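Local coordinates for protein CocE/NonD family hydrolase (PDB 3III) that probably hydrolyses ester or amide bonds as an alpha/beta-hydrolase of the CocE/NonD family, at residues N116-V121 with F315-L320; W152-S157 with G161-N166; T360-N365 with H369-A374; S469-P474 with Q553-I558. One frame throughout, in Å; residues are numbered along the deposited sequence.

Contacts 1 and 2 belong to the hydrolase half of the chain, contacts 3 and 4 to the C-terminal beta domain; the centres of contacts 1 and 3 lie about 51 Å apart. Contacts 1 and 2 are buried, reach the same mixed sheet and touch each other, L320 O probably being bonded by N162 ND2. The first combines a phenol-carboxylate bond with apolar packing, whereas the second has only methyl groups and backbone in touch. Contacts 3 and 4 use neighbouring strands, 358-365 and 553-559. Contact 3 is partly exposed and rich in backbone, amide and water bonds; contact 4 is largely buried and rests on two isoleucines, with no hydrogen bond across it.

Contact 1. Residues N116-V121 with F315-L320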
loop_
_atom_site.group_PDB
_atom_site.type_symbol
_atom_site.label_atom_id
_atom_site.label_comp_id
_atom_site.label_asym_id
_atom_site.label_seq_id
_atom_site.Cartn_x
_atom_site.Cartn_y
_atom_site.Cartn_z
ATOM N N ASN A 116 -10.660 -25.433 5.701
ATOM C CA ASN A 116 -11.628 -24.778 6.628
ATOM C C ASN A 116 -13.029 -24.637 5.985
ATOM O O ASN A 116 -13.885 -23.860 6.467
ATOM C CB ASN A 116 -11.078 -23.420 7.064
ATOM C CG ASN A 116 -9.982 -23.527 8.084
ATOM O OD1 ASN A 116 -8.800 -23.169 7.862
ATOM N ND2 ASN A 116 -10.340 -24.029 9.198
ATOM N N ASP A 117 -13.293 -25.417 4.927
ATOM C CA ASP A 117 -14.590 -25.449 4.243
ATOM C C ASP A 117 -14.982 -24.120 3.661
ATOM O O ASP A 117 -16.145 -23.673 3.798
ATOM C CB ASP A 117 -15.719 -25.968 5.163
ATOM C CG ASP A 117 -15.397 -27.375 5.724
ATOM O OD1 ASP A 117 -15.261 -28.247 4.864
ATOM O OD2 ASP A 117 -15.266 -27.577 6.971
ATOM N N TYR A 118 -14.038 -23.539 2.941
ATOM C CA TYR A 118 -14.250 -22.424 2.029
ATOM C C TYR A 118 -13.918 -22.907 0.606
ATOM O O TYR A 118 -13.164 -23.878 0.407
ATOM C CB TYR A 118 -13.331 -21.241 2.307
ATOM C CG TYR A 118 -13.673 -20.424 3.481
ATOM C CD1 TYR A 118 -14.382 -19.219 3.339
ATOM C CD2 TYR A 118 -13.311 -20.838 4.775
ATOM C CE1 TYR A 118 -14.713 -18.466 4.440
ATOM C CE2 TYR A 118 -13.648 -20.056 5.896
ATOM C CZ TYR A 118 -14.378 -18.901 5.713
ATOM O OH TYR A 118 -14.688 -18.145 6.783
ATOM N N VAL A 119 -14.488 -22.250 -0.367
ATOM C CA VAL A 119 -14.052 -22.377 -1.749
ATOM C C VAL A 119 -13.061 -21.214 -2.024
ATOM O O VAL A 119 -13.222 -20.144 -1.483
ATOM C CB VAL A 119 -15.251 -22.372 -2.740
ATOM C CG1 VAL A 119 -14.797 -22.103 -4.205
ATOM C CG2 VAL A 119 -16.050 -23.676 -2.632
ATOM N N VAL A 120 -11.989 -21.464 -2.801
ATOM C CA VAL A 120 -11.115 -20.407 -3.294
ATOM C C VAL A 120 -11.202 -20.294 -4.824
ATOM O O VAL A 120 -11.006 -21.294 -5.545
ATOM C CB VAL A 120 -9.641 -20.557 -2.812
ATOM C CG1 VAL A 120 -8.749 -19.466 -3.442
ATOM C CG2 VAL A 120 -9.524 -20.498 -1.226
ATOM N N VAL A 121 -11.493 -19.080 -5.323
ATOM C CA VAL A 121 -11.541 -18.854 -6.786
ATOM C C VAL A 121 -10.436 -17.906 -7.110
ATOM O O VAL A 121 -10.283 -16.863 -6.456
ATOM C CB VAL A 121 -12.876 -18.253 -7.289
ATOM C CG1 VAL A 121 -12.789 -17.956 -8.792
ATOM C CG2 VAL A 121 -14.101 -19.146 -6.917
ATOM N N PHE A 315 -12.941 -12.966 10.593
ATOM C CA PHE A 315 -13.738 -11.949 9.878
ATOM C C PHE A 315 -14.629 -12.620 8.839
ATOM O O PHE A 315 -15.839 -12.377 8.797
ATOM C CB PHE A 315 -12.773 -10.959 9.242
ATOM C CG PHE A 315 -13.386 -9.926 8.337
ATOM C CD1 PHE A 315 -14.169 -8.883 8.841
ATOM C CD2 PHE A 315 -13.113 -9.957 6.976
ATOM C CE1 PHE A 315 -14.676 -7.906 7.985
ATOM C CE2 PHE A 315 -13.612 -8.985 6.112
ATOM C CZ PHE A 315 -14.407 -7.939 6.633
ATOM N N PHE A 316 -14.051 -13.522 8.066
ATOM C CA PHE A 316 -14.830 -14.220 7.036
ATOM C C PHE A 316 -15.822 -15.238 7.621
ATOM O O PHE A 316 -16.858 -15.442 7.035
ATOM C CB PHE A 316 -13.930 -14.902 6.004
ATOM C CG PHE A 316 -13.466 -14.011 4.852
ATOM C CD1 PHE A 316 -13.888 -12.711 4.682
ATOM C CD2 PHE A 316 -12.543 -14.527 3.924
ATOM C CE1 PHE A 316 -13.424 -11.925 3.595
ATOM C CE2 PHE A 316 -12.143 -13.810 2.825
ATOM C CZ PHE A 316 -12.568 -12.474 2.667
ATOM N N ASP A 317 -15.500 -15.881 8.744
ATOM C CA ASP A 317 -16.447 -16.790 9.366
ATOM C C ASP A 317 -17.669 -15.977 9.803
ATOM O O ASP A 317 -18.833 -16.444 9.684
ATOM C CB ASP A 317 -15.868 -17.470 10.613
ATOM C CG ASP A 317 -14.843 -18.551 10.317
ATOM O OD1 ASP A 317 -14.699 -19.020 9.157
ATOM O OD2 ASP A 317 -14.218 -18.946 11.311
ATOM N N PHE A 318 -17.433 -14.746 10.282
ATOM C CA PHE A 318 -18.596 -13.894 10.649
ATOM C C PHE A 318 -19.400 -13.494 9.414
ATOM O O PHE A 318 -20.617 -13.610 9.419
ATOM C CB PHE A 318 -18.134 -12.658 11.411
ATOM C CG PHE A 318 -19.238 -11.870 12.034
ATOM C CD1 PHE A 318 -19.656 -12.149 13.315
ATOM C CD2 PHE A 318 -19.849 -10.831 11.342
ATOM C CE1 PHE A 318 -20.731 -11.413 13.932
ATOM C CE2 PHE A 318 -20.886 -10.071 11.960
ATOM C CZ PHE A 318 -21.303 -10.372 13.249
ATOM N N TYR A 319 -18.735 -12.968 8.378
ATOM C CA TYR A 319 -19.442 -12.362 7.237
ATOM C C TYR A 319 -19.833 -13.344 6.135
ATOM O O TYR A 319 -20.863 -13.132 5.504
ATOM C CB TYR A 319 -18.707 -11.101 6.660
ATOM C CG TYR A 319 -18.795 -9.952 7.610
ATOM C CD1 TYR A 319 -20.001 -9.307 7.843
ATOM C CD2 TYR A 319 -17.707 -9.599 8.383
ATOM C CE1 TYR A 319 -20.104 -8.314 8.770
ATOM C CE2 TYR A 319 -17.794 -8.608 9.308
ATOM C CZ TYR A 319 -18.999 -7.962 9.514
ATOM O OH TYR A 319 -19.123 -7.004 10.499
ATOM N N LEU A 320 -19.011 -14.363 5.867
ATOM C CA LEU A 320 -19.297 -15.287 4.793
ATOM C C LEU A 320 -19.984 -16.561 5.286
ATOM O O LEU A 320 -20.799 -17.116 4.559
ATOM C CB LEU A 320 -18.034 -15.656 4.035
ATOM C CG LEU A 320 -17.212 -14.495 3.479
ATOM C CD1 LEU A 320 -15.966 -15.030 2.615
ATOM C CD2 LEU A 320 -18.091 -13.575 2.582
#
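Y118 reaches F316, D317 and L320 with the outer half of its ring and its hydroxyl, and carries nearly all of this contact. At the root, CB points toward helix 306-319, and chi1 of -75° sets CG beside the backbone N, which sends the ring to the helix. One flank of the ring is apolar: CE1 of Y118 lies 4.0 Å from CB of F316 and 4.1 Å from CD1 of L320, the leucine methyl sitting at the ring edge. That same L320 CD1 also covers one face of the F316 ring, 3.5 Å above its plane and offset toward the rim, bridging two aromatic groups. On the other flank, CE2 of Y118 comes within 3.6 Å of OD1 of D317. At the tip, OH of Y118 donates a short hydrogen bond of 2.5 Å to OD1 of D317 and also packs on CB of F316, 3.4 Å away. The phenol comes to the anti side of that carboxylate oxygen, 24° out of plane, while ring and carboxylate planes stay within 16° of each other. OD2 of D317 has its own partner, a salt bridge to K313, which helps fix the rotation of the carboxylate. Tyrosine suits this place because its ring can be buried, here also against W113 in an edge-to-face pair, while its hydroxyl meets an acid. The contact ties the residue just ahead of strand 119-124 to the C-terminal end of helix 306-319, which packs on the central sheet as helices do in the alpha/beta-hydrolase fold.

Contact 2. Residues W152-S157 with G161-N166; sequences WAANQS and GNIGTN
Where A153 and A154 meet G161 and I163 no flat side chain crosses, but the indole of W152 borders the place and bears the amide of Q156 on one face. There NE2 of Q156 stands 3.2 Å above the W152 ring plane, offset toward the rim. From this position NE2 of Q156 gives W152 O a 2.8 Å hydrogen bond that is almost straight, at 174°. It arrives above the carbonyl plane, 42° out of it, and N155 N reaches W152 O from the opposite face, so two donors grip one oxygen as the helix ends. Across the contact everything is apolar or backbone. CD1 of I163 touches CB of A153 at 3.9 Å and lies equally near A154 N. In I163, a chi1 of -47° leaves CG1 beside the backbone N, from where CD1 reaches the alanines. Small alanines leave room for the isoleucine, CB of A154 lying 4.3 Å from CD1 of I163. Backbone packs on backbone where A154 O lies 3.8 Å from CA of G161. G161 turns the chain with backbone angles that would press any beta carbon onto the preceding carbonyl oxygen, hence glycine. The contact closes a beta-alpha-beta crossover: helix 140-154 follows strand 119-124 and leads back into strand 162-168, parallel to it, with strand 67-74 between the two in the sheet. I163 also packs on I150 of the helix and V69 of strand 67-74, while backbone bonds hold strand 162-168 between strands 67-74 and 186-192.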
loop_
_atom_site.group_PDB
_atom_site.type_symbol
_atom_site.label_atom_id
_atom_site.label_comp_id
_atom_site.label_asym_id
_atom_site.label_seq_id
_atom_site.Cartn_x
_atom_site.Cartn_y
_atom_site.Cartn_z
ATOM N N TRP A 152 -21.179 -14.218 -10.835
ATOM C CA TRP A 152 -21.204 -15.564 -11.397
ATOM C C TRP A 152 -20.944 -16.641 -10.315
ATOM O O TRP A 152 -21.673 -17.637 -10.232
ATOM C CB TRP A 152 -20.159 -15.668 -12.490
ATOM C CG TRP A 152 -19.969 -17.068 -13.015
ATOM C CD1 TRP A 152 -20.657 -17.664 -14.030
ATOM C CD2 TRP A 152 -19.042 -18.018 -12.542
ATOM N NE1 TRP A 152 -20.199 -18.944 -14.214
ATOM C CE2 TRP A 152 -19.210 -19.183 -13.305
ATOM C CE3 TRP A 152 -18.060 -18.000 -11.543
ATOM C CZ2 TRP A 152 -18.434 -20.326 -13.101
ATOM C CZ3 TRP A 152 -17.285 -19.122 -11.361
ATOM C CH2 TRP A 152 -17.492 -20.276 -12.127
ATOM N N ALA A 153 -19.934 -16.395 -9.491
ATOM C CA ALA A 153 -19.539 -17.264 -8.407
ATOM C C ALA A 153 -20.673 -17.475 -7.428
ATOM O O ALA A 153 -20.838 -18.569 -6.938
ATOM C CB ALA A 153 -18.321 -16.671 -7.663
ATOM N N ALA A 154 -21.469 -16.428 -7.192
ATOM C CA ALA A 154 -22.569 -16.507 -6.255
ATOM C C ALA A 154 -23.658 -17.456 -6.695
ATOM O O ALA A 154 -24.395 -17.947 -5.864
ATOM C CB ALA A 154 -23.163 -15.151 -5.973
ATOM N N ASN A 155 -23.703 -17.772 -7.980
ATOM C CA ASN A 155 -24.698 -18.639 -8.519
ATOM C C ASN A 155 -24.248 -20.083 -8.808
ATOM O O ASN A 155 -25.002 -20.853 -9.361
ATOM C CB ASN A 155 -25.272 -18.004 -9.799
ATOM C CG ASN A 155 -26.229 -16.872 -9.491
ATOM O OD1 ASN A 155 -26.124 -15.794 -10.079
ATOM N ND2 ASN A 155 -27.084 -17.067 -8.508
ATOM N N GLN A 156 -23.055 -20.462 -8.436
ATOM C CA GLN A 156 -22.582 -21.798 -8.717
ATOM C C GLN A 156 -23.017 -22.823 -7.658
ATOM O O GLN A 156 -23.275 -22.512 -6.512
ATOM C CB GLN A 156 -21.068 -21.800 -8.840
ATOM C CG GLN A 156 -20.547 -20.955 -9.982
ATOM C CD GLN A 156 -21.318 -21.122 -11.256
ATOM O OE1 GLN A 156 -21.348 -22.223 -11.829
ATOM N NE2 GLN A 156 -22.000 -20.041 -11.696
ATOM N N SER A 157 -23.013 -24.076 -8.058
ATOM C CA SER A 157 -23.545 -25.157 -7.227
ATOM C C SER A 157 -22.798 -25.260 -5.881
ATOM O O SER A 157 -23.393 -25.636 -4.850
ATOM C CB SER A 157 -23.496 -26.469 -8.028
ATOM O OG SER A 157 -22.128 -26.821 -8.261
ATOM N N GLY A 161 -23.513 -18.380 -1.794
ATOM C CA GLY A 161 -24.007 -17.051 -2.169
ATOM C C GLY A 161 -23.183 -15.873 -1.636
ATOM O O GLY A 161 -23.399 -14.747 -2.067
ATOM N N ASN A 162 -22.276 -16.118 -0.692
ATOM C CA ASN A 162 -21.486 -15.094 -0.043
ATOM C C ASN A 162 -20.033 -15.156 -0.546
ATOM O O ASN A 162 -19.278 -16.133 -0.276
ATOM C CB ASN A 162 -21.480 -15.257 1.497
ATOM C CG ASN A 162 -22.861 -15.187 2.098
ATOM O OD1 ASN A 162 -23.783 -14.698 1.457
ATOM N ND2 ASN A 162 -23.021 -15.693 3.333
ATOM N N ILE A 163 -19.645 -14.090 -1.243
ATOM C CA ILE A 163 -18.295 -13.944 -1.735
ATOM C C ILE A 163 -17.560 -12.879 -0.908
ATOM O O ILE A 163 -18.087 -11.793 -0.620
ATOM C CB ILE A 163 -18.268 -13.519 -3.195
ATOM C CG1 ILE A 163 -19.229 -14.333 -4.112
ATOM C CG2 ILE A 163 -16.806 -13.340 -3.669
ATOM C CD1 ILE A 163 -19.371 -15.766 -3.975
ATOM N N GLY A 164 -16.359 -13.215 -0.514
ATOM C CA GLY A 164 -15.449 -12.302 0.135
ATOM C C GLY A 164 -14.145 -12.258 -0.678
ATOM O O GLY A 164 -13.544 -13.305 -1.050
ATOM N N THR A 165 -13.643 -11.062 -0.908
ATOM C CA THR A 165 -12.376 -10.900 -1.610
ATOM C C THR A 165 -11.221 -10.695 -0.668
ATOM O O THR A 165 -11.397 -10.210 0.467
ATOM C CB THR A 165 -12.454 -9.756 -2.614
ATOM O OG1 THR A 165 -12.857 -8.569 -1.943
ATOM C CG2 THR A 165 -13.445 -10.076 -3.780
ATOM N N ASN A 166 -10.021 -11.097 -1.108
ATOM C CA ASN A 166 -8.881 -11.141 -0.203
ATOM C C ASN A 166 -7.605 -11.196 -0.993
ATOM O O ASN A 166 -7.531 -11.927 -1.982
ATOM C CB ASN A 166 -8.997 -12.426 0.629
ATOM C CG ASN A 166 -8.015 -12.529 1.770
ATOM O OD1 ASN A 166 -7.071 -11.749 1.917
ATOM N ND2 ASN A 166 -8.224 -13.568 2.616
#

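Contact 3. Residues T360-N365 with H369-A374; sequences TPLYLN and HTLNHA
L364 and L371 lie side by side and point the same way in the beta hairpin of strands 358-365 and 370-372. The fit is tight, with CD1 of L364 only 3.4 Å from CD2 of L371, the pair forming a non-hydrogen-bonded site. L362 adds its CB 4.1 Å from CB of L371. This apolar face is covered by F395, L509 and V511, and branched leucines suit a buried, water-poor surface. The other face holds Y363, N365, T370 and N372, polar groups fit for a partly exposed surface. Y363 N bonds N372 O at 2.8 Å and N365 N bonds T370 O at 2.9 Å, so Y363/N372 and N365/T370 are the hydrogen-bonded pairs flanking L364/L371. CE2 of Y363 faces H373 O, at the ring edge and in plane. The amide of N372 swings back across the hairpin, chi1 of -57° placing CG beside its backbone N. Its ND2 meets Y363 O at 3.0 Å, nearly straight at 173° though tilted 24° from the carbonyl plane. ND2 of N372 also gives T370 OG1 a 3.0 Å bond, and that hydroxyl is further bonded to N368. One amide nitrogen thus serves both strands, reinforcing the weak N372 N to Y363 O bond. N365, whose OD1 is taken by E367 N, joins N372 through one water that accepts from N365 ND2 at 2.8 Å and donates to N372 OD1 at 2.9 Å.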
loop_
_atom_site.group_PDB
_atom_site.type_symbol
_atom_site.label_atom_id
_atom_site.label_comp_id
_atom_site.label_asym_id
_atom_site.label_seq_id
_atom_site.Cartn_x
_atom_site.Cartn_y
_atom_site.Cartn_z
ATOM N N THR A 360 0.667 18.856 17.055
ATOM C CA THR A 360 1.509 19.768 17.830
ATOM C C THR A 360 2.584 20.313 16.898
ATOM O O THR A 360 3.276 19.546 16.242
ATOM C CB THR A 360 2.144 19.066 19.002
ATOM O OG1 THR A 360 1.108 18.431 19.758
ATOM C CG2 THR A 360 2.934 20.014 19.916
ATOM N N PRO A 361 2.697 21.643 16.806
ATOM C CA PRO A 361 3.723 22.171 15.917
ATOM C C PRO A 361 5.070 22.195 16.580
ATOM O O PRO A 361 5.170 22.521 17.769
ATOM C CB PRO A 361 3.246 23.619 15.664
ATOM C CG PRO A 361 2.369 23.964 16.808
ATOM C CD PRO A 361 1.868 22.696 17.414
ATOM N N LEU A 362 6.099 21.860 15.827
ATOM C CA LEU A 362 7.485 22.157 16.180
ATOM C C LEU A 362 8.081 23.091 15.088
ATOM O O LEU A 362 8.143 22.722 13.901
ATOM C CB LEU A 362 8.286 20.875 16.281
ATOM C CG LEU A 362 7.968 19.956 17.476
ATOM C CD1 LEU A 362 8.736 18.591 17.264
ATOM C CD2 LEU A 362 8.355 20.640 18.779
ATOM N N TYR A 363 8.494 24.289 15.489
ATOM C CA TYR A 363 8.957 25.318 14.550
ATOM C C TYR A 363 10.432 25.152 14.188
ATOM O O TYR A 363 11.260 24.901 15.052
ATOM C CB TYR A 363 8.702 26.703 15.122
ATOM C CG TYR A 363 7.237 26.935 15.428
ATOM C CD1 TYR A 363 6.359 27.331 14.441
ATOM C CD2 TYR A 363 6.724 26.692 16.691
ATOM C CE1 TYR A 363 4.995 27.521 14.716
ATOM C CE2 TYR A 363 5.390 26.862 16.966
ATOM C CZ TYR A 363 4.533 27.274 15.990
ATOM O OH TYR A 363 3.210 27.458 16.275
ATOM N N LEU A 364 10.726 25.229 12.888
ATOM C CA LEU A 364 12.088 25.046 12.376
ATOM C C LEU A 364 12.871 26.329 12.559
ATOM O O LEU A 364 12.317 27.410 12.373
ATOM C CB LEU A 364 12.071 24.785 10.873
ATOM C CG LEU A 364 11.843 23.372 10.401
ATOM C CD1 LEU A 364 10.484 22.870 10.838
ATOM C CD2 LEU A 364 12.030 23.350 8.900
ATOM N N ASN A 365 14.162 26.200 12.879
ATOM C CA ASN A 365 15.082 27.335 12.940
ATOM C C ASN A 365 16.262 26.994 12.007
ATOM O O ASN A 365 17.052 26.096 12.318
ATOM C CB ASN A 365 15.580 27.547 14.383
ATOM C CG ASN A 365 16.489 28.757 14.513
ATOM O OD1 ASN A 365 16.889 29.309 13.507
ATOM N ND2 ASN A 365 16.722 29.230 15.733
ATOM N N HIS A 369 19.893 24.285 13.079
ATOM C CA HIS A 369 19.334 22.930 12.871
ATOM C C HIS A 369 18.408 22.421 14.000
ATOM O O HIS A 369 18.540 21.270 14.437
ATOM C CB HIS A 369 20.399 21.841 12.473
ATOM C CG HIS A 369 21.583 21.708 13.391
ATOM N ND1 HIS A 369 21.547 20.971 14.561
ATOM C CD2 HIS A 369 22.860 22.152 13.270
ATOM C CE1 HIS A 369 22.733 21.013 15.145
ATOM N NE2 HIS A 369 23.547 21.728 14.384
ATOM N N THR A 370 17.452 23.254 14.442
ATOM C CA THR A 370 16.548 22.851 15.523
ATOM C C THR A 370 15.103 22.932 15.150
ATOM O O THR A 370 14.720 23.698 14.268
ATOM C CB THR A 370 16.746 23.651 16.820
ATOM O OG1 THR A 370 16.473 25.040 16.602
ATOM C CG2 THR A 370 18.176 23.461 17.309
ATOM N N LEU A 371 14.325 22.077 15.847
ATOM C CA LEU A 371 12.880 22.106 15.904
ATOM C C LEU A 371 12.541 22.553 17.310
ATOM O O LEU A 371 13.201 22.144 18.271
ATOM C CB LEU A 371 12.287 20.714 15.665
ATOM C CG LEU A 371 12.422 20.029 14.297
ATOM C CD1 LEU A 371 11.953 18.566 14.380
ATOM C CD2 LEU A 371 11.584 20.788 13.273
ATOM N N ASN A 372 11.509 23.377 17.441
ATOM C CA ASN A 372 11.294 24.108 18.671
ATOM C C ASN A 372 9.832 24.177 19.085
ATOM O O ASN A 372 8.954 24.370 18.245
ATOM C CB ASN A 372 11.793 25.593 18.515
ATOM C CG ASN A 372 13.278 25.706 18.111
ATOM O OD1 ASN A 372 14.170 25.912 18.957
ATOM N ND2 ASN A 372 13.546 25.555 16.827
ATOM N N HIS A 373 9.586 24.133 20.396
ATOM C CA HIS A 373 8.256 24.417 20.949
ATOM C C HIS A 373 7.712 25.766 20.582
ATOM O O HIS A 373 6.560 25.845 20.293
ATOM C CB HIS A 373 8.246 24.391 22.471
ATOM C CG HIS A 373 8.409 23.034 23.027
ATOM N ND1 HIS A 373 7.483 22.035 22.808
ATOM C CD2 HIS A 373 9.401 22.483 23.774
ATOM C CE1 HIS A 373 7.894 20.924 23.404
ATOM N NE2 HIS A 373 9.055 21.168 23.998
ATOM N N ALA A 374 8.545 26.805 20.659
ATOM C CA ALA A 374 8.128 28.189 20.480
ATOM C C ALA A 374 8.406 28.614 19.061
ATOM O O ALA A 374 9.321 28.079 18.439
ATOM C CB ALA A 374 8.907 29.102 21.449
HETATM O O HOH W 1 4.705 23.790 19.935
HETATM O O HOH W 2 16.221 27.709 18.090
#

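Contact 4. Residues S469-P474 with Q553-I558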
loop_
_atom_site.group_PDB
_atom_site.type_symbol
_atom_site.label_atom_id
_atom_site.label_comp_id
_atom_site.label_asym_id
_atom_site.label_seq_id
_atom_site.Cartn_x
_atom_site.Cartn_y
_atom_site.Cartn_z
ATOM N N SER A 469 -7.757 19.102 2.633
ATOM C CA SER A 469 -6.577 19.225 3.486
ATOM C C SER A 469 -6.980 19.304 4.939
ATOM O O SER A 469 -8.041 19.847 5.267
ATOM C CB SER A 469 -5.763 20.458 3.143
ATOM O OG SER A 469 -5.203 20.387 1.813
ATOM N N SER A 470 -6.084 18.852 5.802
ATOM C CA SER A 470 -6.253 18.948 7.251
ATOM C C SER A 470 -4.948 19.470 7.790
ATOM O O SER A 470 -3.965 19.583 7.050
ATOM C CB SER A 470 -6.556 17.578 7.857
ATOM O OG SER A 470 -5.364 16.847 7.849
ATOM N N ILE A 471 -4.911 19.759 9.084
ATOM C CA ILE A 471 -3.694 20.283 9.672
ATOM C C ILE A 471 -2.534 19.283 9.617
ATOM O O ILE A 471 -1.375 19.685 9.512
ATOM C CB ILE A 471 -3.893 20.769 11.120
ATOM C CG1 ILE A 471 -2.633 21.479 11.609
ATOM C CG2 ILE A 471 -4.263 19.658 12.084
ATOM C CD1 ILE A 471 -2.924 22.658 12.579
ATOM N N ALA A 472 -2.834 17.985 9.678
ATOM C CA ALA A 472 -1.767 16.973 9.616
ATOM C C ALA A 472 -1.488 16.391 8.228
ATOM O O ALA A 472 -0.436 15.756 7.983
ATOM C CB ALA A 472 -2.064 15.854 10.597
ATOM N N GLN A 473 -2.461 16.504 7.351
ATOM C CA GLN A 473 -2.370 15.911 6.032
ATOM C C GLN A 473 -2.752 16.898 4.981
ATOM O O GLN A 473 -3.950 17.109 4.729
ATOM C CB GLN A 473 -3.278 14.675 5.903
ATOM C CG GLN A 473 -3.035 13.907 4.586
ATOM C CD GLN A 473 -4.090 12.838 4.297
ATOM O OE1 GLN A 473 -4.975 12.578 5.104
ATOM N NE2 GLN A 473 -3.988 12.219 3.137
ATOM N N PRO A 474 -1.738 17.495 4.330
ATOM C CA PRO A 474 -2.050 18.349 3.192
ATOM C C PRO A 474 -2.551 17.494 2.009
ATOM O O PRO A 474 -2.163 16.328 1.880
ATOM C CB PRO A 474 -0.727 19.066 2.901
ATOM C CG PRO A 474 0.320 18.228 3.482
ATOM C CD PRO A 474 -0.296 17.410 4.588
ATOM N N GLN A 553 7.264 24.817 9.987
ATOM C CA GLN A 553 6.985 23.997 11.170
ATOM C C GLN A 553 6.625 22.594 10.730
ATOM O O GLN A 553 6.196 22.416 9.581
ATOM C CB GLN A 553 5.798 24.595 11.898
ATOM C CG GLN A 553 4.541 24.660 11.033
ATOM C CD GLN A 553 3.453 25.426 11.708
ATOM O OE1 GLN A 553 2.654 24.857 12.480
ATOM N NE2 GLN A 553 3.397 26.717 11.444
ATOM N N LEU A 554 6.815 21.642 11.649
ATOM C CA LEU A 554 6.399 20.261 11.509
ATOM C C LEU A 554 5.233 19.990 12.451
ATOM O O LEU A 554 5.338 20.204 13.640
ATOM C CB LEU A 554 7.578 19.309 11.786
ATOM C CG LEU A 554 7.225 17.806 11.662
ATOM C CD1 LEU A 554 7.000 17.336 10.171
ATOM C CD2 LEU A 554 8.348 17.075 12.419
ATOM N N ILE A 555 4.083 19.595 11.923
ATOM C CA ILE A 555 2.953 19.190 12.752
ATOM C C ILE A 555 3.118 17.670 13.054
ATOM O O ILE A 555 3.185 16.876 12.127
ATOM C CB ILE A 555 1.615 19.405 12.039
ATOM C CG1 ILE A 555 1.407 20.862 11.638
ATOM C CG2 ILE A 555 0.434 18.902 12.886
ATOM C CD1 ILE A 555 1.395 21.813 12.766
ATOM N N ILE A 556 3.149 17.308 14.322
ATOM C CA ILE A 556 3.331 15.935 14.736
ATOM C C ILE A 556 2.106 15.420 15.498
ATOM O O ILE A 556 1.512 16.152 16.268
ATOM C CB ILE A 556 4.602 15.741 15.575
ATOM C CG1 ILE A 556 4.558 16.518 16.899
ATOM C CG2 ILE A 556 5.827 16.041 14.728
ATOM C CD1 ILE A 556 5.763 16.199 17.795
ATOM N N PRO A 557 1.707 14.157 15.259
ATOM C CA PRO A 557 0.480 13.591 15.852
ATOM C C PRO A 557 0.771 12.888 17.162
ATOM O O PRO A 557 1.018 11.664 17.200
ATOM C CB PRO A 557 0.055 12.550 14.801
ATOM C CG PRO A 557 1.431 12.106 14.156
ATOM C CD PRO A 557 2.168 13.397 14.091
ATOM N N ILE A 558 0.766 13.638 18.253
ATOM C CA ILE A 558 1.130 13.090 19.547
ATOM C C ILE A 558 -0.087 12.338 20.083
ATOM O O ILE A 558 -1.215 12.894 20.171
ATOM C CB ILE A 558 1.559 14.174 20.577
ATOM C CG1 ILE A 558 2.782 14.951 20.060
ATOM C CG2 ILE A 558 1.839 13.508 21.977
ATOM C CD1 ILE A 558 3.349 15.909 20.972
#
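In I471 a chi1 of -172° swings CG1 opposite the backbone N, while in I555 a chi1 of -59° keeps CG1 beside it, and these two settings bring the branches together. CG1 of I471 comes 4.1 Å from CG1 of I555, the two side chains crossing at about a right angle. I555 also packs on the backbone of the loop, its CG1 lying 3.7 Å from I471 O. That oxygen is not left without a polar partner, since ND2 of N410, on the neighbouring strand 408-417, donates a hydrogen bond to it. A472, buried and small, lets the loop settle near the strand, with its CA 4.4 Å from CG2 of I555. The loop keeps its shape from within: S470 OG accepts from Q473 N at 3.0 Å, and S470 N bonds Q473 O at 3.0 Å. Serine suits this spot because its short hydroxyl can reach back to the chain's own amides. Q473 NE2 in turn bonds E280 of helix 275-284 and E495 of strand 490-503. This is an ST motif in a loop, laid by an isoleucine pair against strand 553-559 of the antiparallel C-terminal beta domain.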